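Side-chain contacts in N-acetylmuramoyl-L-alanine amidase AmiD (Escherichia coli, PDB 3D2Y), which hydrolyses, with a catalytic zinc ion, the amide link between N-acetylmuramoyl groups and L-amino acids in certain cell-wall glycopeptides: residues A38-F41 with D42-L45; P197-T200 with A201-L204; M228-Q231 with M232-P236. All coordinates share one frame; numbering follows the deposited sequence. Where two conformers were deposited one is given.

Contact 1 of 3, residues A38-F41 with D42-L45; sequences ADDF and DSSL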
ATOM      1  N   ALA A  38      -4.100  11.503   9.291  1.00  4.56           N
ATOM      2  CA  ALA A  38      -3.557  12.756   9.852  1.00  6.24           C
ATOM      3  C   ALA A  38      -4.593  13.628  10.528  1.00  7.76           C
ATOM      4  O   ALA A  38      -4.567  14.840  10.361  1.00  8.28           O
ATOM      5  CB  ALA A  38      -2.772  13.573   8.767  1.00  5.04           C
ATOM      6  N   ASP A  39      -5.508  13.016  11.301  1.00  6.03           N
ATOM      7  CA  ASP A  39      -6.609  13.743  11.945  1.00  9.19           C
ATOM      8  C   ASP A  39      -7.365  12.758  12.859  1.00  7.23           C
ATOM      9  O   ASP A  39      -7.191  11.532  12.745  1.00  8.28           O
ATOM     10  CB  ASP A  39      -7.548  14.346  10.878  1.00  9.45           C
ATOM     11  CG  ASP A  39      -8.269  15.625  11.344  1.00 16.93           C
ATOM     12  OD1 ASP A  39      -8.152  16.021  12.530  1.00 17.55           O
ATOM     13  OD2 ASP A  39      -8.986  16.225  10.498  1.00 18.13           O
ATOM     14  N   ASP A  40      -8.189  13.300  13.756  1.00  7.75           N
ATOM     15  CA  ASP A  40      -8.900  12.532  14.779  1.00  8.67           C
ATOM     16  C   ASP A  40     -10.063  11.790  14.172  1.00  6.43           C
ATOM     17  O   ASP A  40     -10.435  12.053  13.045  1.00  8.60           O
ATOM     18  CB  ASP A  40      -9.409  13.473  15.878  1.00  8.00           C
ATOM     19  CG  ASP A  40     -10.418  14.469  15.356  1.00 11.57           C
ATOM     20  OD1 ASP A  40     -11.593  14.094  15.217  1.00 16.88           O
ATOM     21  OD2 ASP A  40     -10.054  15.624  15.091  1.00 17.26           O
ATOM     22  N   PHE A  41     -10.679  10.878  14.931  1.00  7.00           N
ATOM     23  CA  PHE A  41     -11.683  10.030  14.298  1.00  5.93           C
ATOM     24  C   PHE A  41     -12.869  10.787  13.689  1.00  6.98           C
ATOM     25  O   PHE A  41     -13.224  10.587  12.506  1.00  5.18           O
ATOM     26  CB  PHE A  41     -12.219   8.985  15.297  1.00  4.98           C
ATOM     27  CG  PHE A  41     -13.159   8.011  14.649  1.00  5.92           C
ATOM     28  CD1 PHE A  41     -12.662   6.993  13.843  1.00  2.85           C
ATOM     29  CD2 PHE A  41     -14.521   8.145  14.791  1.00  9.29           C
ATOM     30  CE1 PHE A  41     -13.525   6.083  13.227  1.00  4.78           C
ATOM     31  CE2 PHE A  41     -15.379   7.248  14.162  1.00 11.04           C
ATOM     32  CZ  PHE A  41     -14.861   6.223  13.379  1.00  8.63           C
ATOM     33  N   ASP A  42     -13.524  11.610  14.514  1.00  7.57           N
ATOM     34  CA  ASP A  42     -14.746  12.296  14.061  1.00  7.90           C
ATOM     35  C   ASP A  42     -14.429  13.165  12.848  1.00  8.27           C
ATOM     36  O   ASP A  42     -15.154  13.126  11.868  1.00  8.08           O
ATOM     37  CB  ASP A  42     -15.405  13.089  15.212  1.00 10.90           C
ATOM     38  CG  ASP A  42     -15.859  12.186  16.353  1.00 14.18           C
ATOM     39  OD1 ASP A  42     -16.144  10.989  16.110  1.00 20.65           O
ATOM     40  OD2 ASP A  42     -15.919  12.658  17.512  1.00 22.28           O
ATOM     41  N   SER A  43     -13.320  13.909  12.906  1.00  8.49           N
ATOM     42  CA  SER A  43     -12.897  14.754  11.795  0.70  5.50           C
ATOM     43  C   SER A  43     -12.598  13.940  10.517  1.00  7.56           C
ATOM     44  O   SER A  43     -12.970  14.339   9.418  1.00  9.30           O
ATOM     45  CB  SER A  43     -11.706  15.615  12.201  0.70 10.00           C
ATOM     46  OG  SER A  43     -11.995  16.331  13.395  0.70  6.36           O
ATOM     47  N   SER A  44     -11.946  12.796  10.668  1.00  3.67           N
ATOM     48  CA  SER A  44     -11.598  11.951   9.482  1.00  5.90           C
ATOM     49  C   SER A  44     -12.910  11.401   8.902  1.00  7.95           C
ATOM     50  O   SER A  44     -13.097  11.336   7.677  1.00  9.66           O
ATOM     51  CB  SER A  44     -10.652  10.801   9.859  1.00  4.91           C
ATOM     52  OG  SER A  44      -9.436  11.302  10.390  1.00  8.91           O
ATOM     53  N   LEU A  45     -13.818  10.979   9.789  1.00 10.11           N
ATOM     54  CA  LEU A  45     -15.089  10.416   9.308  1.00  6.50           C
ATOM     55  C   LEU A  45     -15.865  11.477   8.499  1.00  8.26           C
ATOM     56  O   LEU A  45     -16.373  11.197   7.424  1.00  6.46           O
ATOM     57  CB  LEU A  45     -15.893   9.862  10.498  1.00  6.94           C
ATOM     58  CG  LEU A  45     -17.239   9.251  10.149  1.00  2.90           C
ATOM     59  CD1 LEU A  45     -17.109   8.042   9.225  1.00  4.33           C
ATOM     60  CD2 LEU A  45     -17.850   8.802  11.464  1.00  9.39           C
TER
HETATM   61  O   HOH W   1      -9.943  14.902   8.424  1.00 23.37           O
HETATM   62  O   HOH W   2     -12.894  12.850  17.224  1.00 28.12           O
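Asp40 and Phe41 carry the chain from the loop after strand 31-36 into helix 41-48: Asp40 O accepts from Ser44 N and Phe41 O from Leu45 N, the latter at 2.8 Å. Asp40 sits at the N-cap. With chi1 at 63°, its CG stands between its own backbone N and carbonyl carbon, which folds the short carboxylate back over the first turn. Asp40 OD1 accepts from Ser43 N at 2.9 Å in a nearly straight bond (171°), the donor lying above the carboxylate plane. Asp40 OD2 receives Ser43 OG at 2.7 Å on its syn side, in the one of two Ser43 conformers described here. Water 2 extends the cap, donating a hydrogen bond to Asp40 OD1 and accepting from Asp42 N. Aspartate suits the place because its charge probably interacts well with the start of the helix dipole. Ser44 adds a second grip on the backbone: its OG reaches Asp40 O at 2.9 Å from above the carbonyl plane, so that this oxygen takes two donors. Asp39 lies alongside, OD2 against Ser43 CB at 3.3 Å, while its OD1 accepts from Asp40 N. The apolar flank belongs to Phe41 and Leu45, which run side by side; Phe41 CE2 meets Leu45 CD2 at 4.0 Å. Asp42 OD1 lies at the Phe41 ring edge, 3.5 Å from CD2, with the carboxylate turned 71° from the ring. Trp73 meets Phe41 edge-to-face, and Leu58 touches both Phe41 and Leu45, tying the helix to strand 57-59. Beside this turn Thr37, a substrate-binding residue, bonds through OG1 to Asp39 O, and Ser44 packs on the bound peptide: an aspartate N-cap beginning a helix beside the amidase's substrate site.

Contact 2 of 3, residues P197-T200 with A201-L204; sequences PVDT and ASLL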
ATOM      1  N   PRO A 197      27.424   3.862  -0.755  1.00 19.71           N
ATOM      2  CA  PRO A 197      26.724   4.583  -1.836  1.00 19.52           C
ATOM      3  C   PRO A 197      26.663   3.784  -3.130  1.00 18.41           C
ATOM      4  O   PRO A 197      27.677   3.233  -3.571  1.00 19.85           O
ATOM      5  CB  PRO A 197      27.584   5.835  -2.043  1.00 21.65           C
ATOM      6  CG  PRO A 197      28.292   6.027  -0.752  1.00 23.25           C
ATOM      7  CD  PRO A 197      28.600   4.623  -0.285  1.00 21.73           C
ATOM      8  N   VAL A 198      25.469   3.719  -3.724  1.00 13.39           N
ATOM      9  CA  VAL A 198      25.233   3.003  -4.964  1.00 11.92           C
ATOM     10  C   VAL A 198      24.765   3.984  -6.043  1.00 12.18           C
ATOM     11  O   VAL A 198      24.254   5.053  -5.742  1.00 12.06           O
ATOM     12  CB  VAL A 198      24.201   1.857  -4.710  1.00 15.58           C
ATOM     13  CG1 VAL A 198      23.276   1.618  -5.895  1.00 19.52           C
ATOM     14  CG2 VAL A 198      24.913   0.588  -4.293  1.00 11.87           C
ATOM     15  N   ASP A 199      24.944   3.613  -7.307  1.00  8.06           N
ATOM     16  CA  ASP A 199      24.551   4.435  -8.436  1.00  6.77           C
ATOM     17  C   ASP A 199      23.018   4.710  -8.434  1.00  9.62           C
ATOM     18  O   ASP A 199      22.222   3.775  -8.505  1.00  9.54           O
ATOM     19  CB  ASP A 199      24.942   3.720  -9.717  1.00  8.86           C
ATOM     20  CG  ASP A 199      24.568   4.502 -10.912  1.00 12.28           C
ATOM     21  OD1 ASP A 199      23.584   4.131 -11.572  1.00 12.52           O
ATOM     22  OD2 ASP A 199      25.213   5.546 -11.142  1.00 17.84           O
ATOM     23  N   THR A 200      22.619   5.977  -8.362  1.00  6.35           N
ATOM     24  CA  THR A 200      21.186   6.313  -8.259  1.00  7.97           C
ATOM     25  C   THR A 200      20.385   5.746  -9.431  1.00 11.20           C
ATOM     26  O   THR A 200      19.346   5.136  -9.225  1.00  7.20           O
ATOM     27  CB  THR A 200      20.963   7.836  -8.074  1.00 12.36           C
ATOM     28  OG1 THR A 200      21.670   8.261  -6.913  1.00 14.49           O
ATOM     29  CG2 THR A 200      19.506   8.187  -7.876  1.00 12.60           C
ATOM     30  N   ALA A 201      20.847   5.951 -10.659  1.00  4.10           N
ATOM     31  CA  ALA A 201      20.077   5.492 -11.812  1.00  9.08           C
ATOM     32  C   ALA A 201      19.744   3.983 -11.760  1.00  6.46           C
ATOM     33  O   ALA A 201      18.631   3.561 -12.092  1.00  8.02           O
ATOM     34  CB  ALA A 201      20.779   5.851 -13.086  1.00 10.06           C
ATOM     35  N   SER A 202      20.727   3.188 -11.351  1.00  8.29           N
ATOM     36  CA  SER A 202      20.607   1.738 -11.295  1.00  9.10           C
ATOM     37  C   SER A 202      19.557   1.365 -10.257  1.00  6.69           C
ATOM     38  O   SER A 202      18.741   0.504 -10.501  1.00  3.88           O
ATOM     39  CB  SER A 202      21.963   1.115 -10.896  1.00 11.78           C
ATOM     40  OG  SER A 202      22.914   1.261 -11.934  1.00 17.02           O
ATOM     41  N   LEU A 203      19.601   2.007  -9.101  1.00  6.18           N
ATOM     42  CA  LEU A 203      18.566   1.773  -8.089  1.00  6.13           C
ATOM     43  C   LEU A 203      17.164   2.144  -8.597  1.00  7.76           C
ATOM     44  O   LEU A 203      16.193   1.384  -8.404  1.00  4.66           O
ATOM     45  CB  LEU A 203      18.931   2.462  -6.754  1.00  8.48           C
ATOM     46  CG  LEU A 203      17.894   2.295  -5.626  1.00 13.66           C
ATOM     47  CD1 LEU A 203      17.589   0.806  -5.227  1.00 10.61           C
ATOM     48  CD2 LEU A 203      18.217   3.141  -4.386  1.00 12.31           C
ATOM     49  N   LEU A 204      17.035   3.294  -9.244  1.00  6.72           N
ATOM     50  CA  LEU A 204      15.724   3.709  -9.776  1.00  7.50           C
ATOM     51  C   LEU A 204      15.121   2.758 -10.825  1.00  8.19           C
ATOM     52  O   LEU A 204      13.901   2.563 -10.876  1.00  7.51           O
ATOM     53  CB  LEU A 204      15.777   5.118 -10.301  1.00  7.53           C
ATOM     54  CG  LEU A 204      16.044   6.184  -9.238  1.00  6.97           C
ATOM     55  CD1 LEU A 204      16.542   7.387  -9.972  1.00 12.40           C
ATOM     56  CD2 LEU A 204      14.797   6.504  -8.483  1.00  5.69           C
TER
HETATM   57  O   HOH W   3      23.183   8.006 -11.217  1.00 23.54           O
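An aspartate N-cap starts helix 200-210, with Asp199 gripping Ser202 three residues on; this helix packs with helices 220-234 and 245-258 at the C-terminal end of the chain. Both bonds from Ser202 to the carboxylate fall on one oxygen. Asp199 OD1 accepts from Ser202 N at 3.0 Å (148°), and from Ser202 OG at 3.0 Å as well. Both donors approach on the anti side, but from opposite faces of the carboxylate plane, so that OD1 is clasped between the amide and the hydroxyl of one residue. The cap depends on Asp199 CG lying anti to its backbone N, chi1 180°, which carries the carboxylate forward to the amide of Ser202 in the first turn. The other oxygen, Asp199 OD2, accepts a hydrogen bond from water 3 at 3.2 Å, and that water in turn accepts from Ala201 N. Serine suits its position because OG is short enough to turn back to the cap from the same residue whose N-H is being capped. The regular helix bonds follow: Leu203 N to Asp199 O, and Leu204 N to Thr200 O. Thr200 stands on the inner flank with Leu204, both touching Gln223 of helix 220-234, while Leu203 and Thr200 pack on Ile227 of the same helix. A beta-branched threonine can offer a methyl to this interface: with OG1 beside the backbone N (chi1 -57°), Thr200 CG2 runs alongside Leu204 and meets Leu204 CD1 at 3.7 Å.

Contact 3 of 3, residues M228-Q231 with M232-P236; sequences MAFQ and MHFRP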
ATOM      1  N   MET A 228      13.028   7.430  -1.083  1.00  6.06           N
ATOM      2  CA  MET A 228      12.502   7.638   0.258  1.00  7.77           C
ATOM      3  C   MET A 228      11.210   6.826   0.504  1.00 10.63           C
ATOM      4  O   MET A 228      11.080   6.150   1.538  1.00  8.06           O
ATOM      5  CB  MET A 228      12.270   9.131   0.471  1.00  8.70           C
ATOM      6  CG  MET A 228      11.816   9.543   1.853  1.00 14.35           C
ATOM      7  SD  MET A 228      11.451  11.330   1.949  1.00 18.89           S
ATOM      8  CE  MET A 228      12.577  12.080   0.760  1.00 16.75           C
ATOM      9  N   ALA A 229      10.258   6.908  -0.433  1.00  3.36           N
ATOM     10  CA  ALA A 229       9.018   6.127  -0.357  1.00  6.55           C
ATOM     11  C   ALA A 229       9.308   4.603  -0.168  1.00  4.18           C
ATOM     12  O   ALA A 229       8.690   3.931   0.676  1.00  3.80           O
ATOM     13  CB  ALA A 229       8.159   6.379  -1.595  1.00  4.10           C
ATOM     14  N   PHE A 230      10.278   4.103  -0.913  1.00  4.69           N
ATOM     15  CA  PHE A 230      10.652   2.693  -0.885  1.00  6.42           C
ATOM     16  C   PHE A 230      11.252   2.330   0.498  1.00  4.90           C
ATOM     17  O   PHE A 230      10.927   1.272   1.108  1.00  4.31           O
ATOM     18  CB  PHE A 230      11.649   2.408  -2.018  1.00  5.64           C
ATOM     19  CG  PHE A 230      12.189   1.014  -2.017  1.00  6.08           C
ATOM     20  CD1 PHE A 230      11.377  -0.060  -2.369  1.00  7.58           C
ATOM     21  CD2 PHE A 230      13.547   0.768  -1.692  1.00  4.29           C
ATOM     22  CE1 PHE A 230      11.880  -1.370  -2.368  1.00  6.88           C
ATOM     23  CE2 PHE A 230      14.066  -0.538  -1.675  1.00  4.08           C
ATOM     24  CZ  PHE A 230      13.217  -1.608  -2.014  1.00  7.97           C
ATOM     25  N   GLN A 231      12.102   3.236   0.988  1.00  5.89           N
ATOM     26  CA  GLN A 231      12.787   3.036   2.273  1.00  5.86           C
ATOM     27  C   GLN A 231      11.808   3.110   3.435  1.00  6.36           C
ATOM     28  O   GLN A 231      11.913   2.321   4.395  1.00  5.33           O
ATOM     29  CB  GLN A 231      13.929   4.038   2.464  1.00  3.43           C
ATOM     30  CG  GLN A 231      15.094   3.816   1.465  1.00  4.88           C
ATOM     31  CD  GLN A 231      16.090   4.968   1.424  1.00  6.10           C
ATOM     32  OE1 GLN A 231      15.725   6.123   1.612  1.00  5.89           O
ATOM     33  NE2 GLN A 231      17.346   4.659   1.113  1.00  7.82           N
ATOM     34  N   MET A 232      10.884   4.065   3.388  1.00  6.21           N
ATOM     35  CA  MET A 232       9.827   4.153   4.416  1.00  5.82           C
ATOM     36  C   MET A 232       9.066   2.846   4.576  1.00  4.92           C
ATOM     37  O   MET A 232       8.701   2.495   5.692  1.00  7.33           O
ATOM     38  CB  MET A 232       8.846   5.308   4.173  1.00  3.15           C
ATOM     39  CG  MET A 232       9.430   6.681   4.404  1.00  3.99           C
ATOM     40  SD  MET A 232       8.161   7.952   4.384  1.00  9.38           S
ATOM     41  CE  MET A 232       7.758   8.088   2.658  1.00 11.26           C
ATOM     42  N   HIS A 233       8.897   2.103   3.476  1.00  2.28           N
ATOM     43  CA  HIS A 233       8.205   0.811   3.485  1.00  3.73           C
ATOM     44  C   HIS A 233       9.178  -0.344   3.872  1.00  2.00           C
ATOM     45  O   HIS A 233       8.855  -1.189   4.726  1.00  6.15           O
ATOM     46  CB  HIS A 233       7.550   0.609   2.098  1.00  4.59           C
ATOM     47  CG  HIS A 233       6.617  -0.566   1.992  1.00  5.57           C
ATOM     48  ND1 HIS A 233       5.558  -0.596   1.101  1.00  7.64           N
ATOM     49  CD2 HIS A 233       6.620  -1.773   2.614  1.00  3.94           C
ATOM     50  CE1 HIS A 233       4.944  -1.765   1.194  1.00  2.84           C
ATOM     51  NE2 HIS A 233       5.581  -2.498   2.092  1.00  4.19           N
ATOM     52  N   PHE A 234      10.362  -0.374   3.261  1.00  2.00           N
ATOM     53  CA  PHE A 234      11.193  -1.568   3.249  1.00  2.85           C
ATOM     54  C   PHE A 234      12.544  -1.412   3.936  1.00  4.09           C
ATOM     55  O   PHE A 234      13.226  -2.419   4.156  1.00  5.31           O
ATOM     56  CB  PHE A 234      11.402  -2.092   1.812  1.00  2.00           C
ATOM     57  CG  PHE A 234      10.160  -2.574   1.145  1.00  3.85           C
ATOM     58  CD1 PHE A 234       9.646  -3.839   1.463  1.00  3.74           C
ATOM     59  CD2 PHE A 234       9.522  -1.796   0.166  1.00  2.00           C
ATOM     60  CE1 PHE A 234       8.514  -4.323   0.849  1.00  7.53           C
ATOM     61  CE2 PHE A 234       8.347  -2.289  -0.450  1.00 10.28           C
ATOM     62  CZ  PHE A 234       7.867  -3.570  -0.115  1.00  3.00           C
ATOM     63  N   ARG A 235      12.916  -0.181   4.329  1.00  4.33           N
ATOM     64  CA  ARG A 235      14.192   0.049   5.043  1.00  4.92           C
ATOM     65  C   ARG A 235      14.039   1.299   5.918  1.00  4.90           C
ATOM     66  O   ARG A 235      14.690   2.318   5.695  1.00  5.06           O
ATOM     67  CB  ARG A 235      15.376   0.182   4.071  1.00  5.24           C
ATOM     68  CG  ARG A 235      16.747  -0.256   4.656  1.00  7.18           C
ATOM     69  CD  ARG A 235      17.390   0.781   5.592  1.00  8.94           C
ATOM     70  NE  ARG A 235      17.605   2.047   4.895  1.00 13.58           N
ATOM     71  CZ  ARG A 235      18.709   2.367   4.220  1.00  8.33           C
ATOM     72  NH1 ARG A 235      18.791   3.541   3.616  1.00  8.59           N
ATOM     73  NH2 ARG A 235      19.735   1.530   4.164  1.00  8.88           N
ATOM     74  N   PRO A 236      13.112   1.237   6.875  1.00 10.14           N
ATOM     75  CA  PRO A 236      12.713   2.417   7.622  1.00  9.92           C
ATOM     76  C   PRO A 236      13.707   2.962   8.623  1.00 11.53           C
ATOM     77  O   PRO A 236      13.491   4.035   9.154  1.00  9.14           O
ATOM     78  CB  PRO A 236      11.440   1.970   8.325  1.00 10.03           C
ATOM     79  CG  PRO A 236      11.523   0.506   8.393  1.00 11.87           C
ATOM     80  CD  PRO A 236      12.306   0.056   7.226  1.00 11.51           C
TER
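Phe230 and Phe234, one helical turn apart, form the aromatic part of this contact near the end of helix 220-234. Their ring centroids are 5.3 Å apart and the planes are inclined by 38°, an oblique pair, with Phe230 CE1 meeting Phe234 CD2 at 3.5 Å. Phe234 CB also lies over one face of the Phe230 ring, offset toward its rim. Phe230 reaches its neighbour because CG is anti to the backbone N (chi1 175°). Phe234 also lies against His233: its CE2 is 3.4 Å above the centre of the imidazole, whose CD2 in turn lies over the phenyl. With a serine in place of Phe234, Phe230 CE1 would probably lose its aromatic neighbour and the His233 ring one cover, opening a gap beside Tyr212. Among apolar contacts, Met232 bends at chi3 (-74°) so that CE meets Ala229 CA at 3.8 Å, a reach that suits a flexible unbranched chain. The polar group consists of Gln231 and Arg235, running side by side. Gln231 NE2 and Arg235 NH1 are both donors, 3.1 Å apart, and do not bond to each other: Gln231 uses OE1 for Gly241 N and NE2 for Glu242 O and Thr247 OG1, while Arg235 NE holds Leu238 O and NH2 makes salt bridges to Asp244 and Glu246. In the backbone, Met232 N bonds to Met228 O at 2.8 Å and Phe234 N to Phe230 O at 2.8 Å, whereas His233 N makes only weak bonds. Arg235 leaves helical geometry and Pro236, lacking an N-H, follows. With His233 bonded to Asp153 and stacked on Trp168, this is a buried helix C-terminus joining the C-terminal helices to the amidase part of the fold.

How the contacts relate
Contacts 1 and 2 are both aspartate N-caps at helix starts, set on opposite sides of the chain's centre with their own centres 39 Å apart; contact 3 is a helix end. Contacts 2 and 3 belong to successive helices, 200-210 and 220-234, and come within about 5 Å at their nearest atoms without touching. Contact 1 stays about 13 Å from contact 3 at the nearest atoms. Contact 1 is closest to catalysis: the side chain of Ser44 is about 6 Å from that of Glu104, the proton acceptor. The Met232 side chain of contact 3 comes to about 8 Å from that of Lys159, the transition-state stabiliser, whereas contact 2 is remote from the active site.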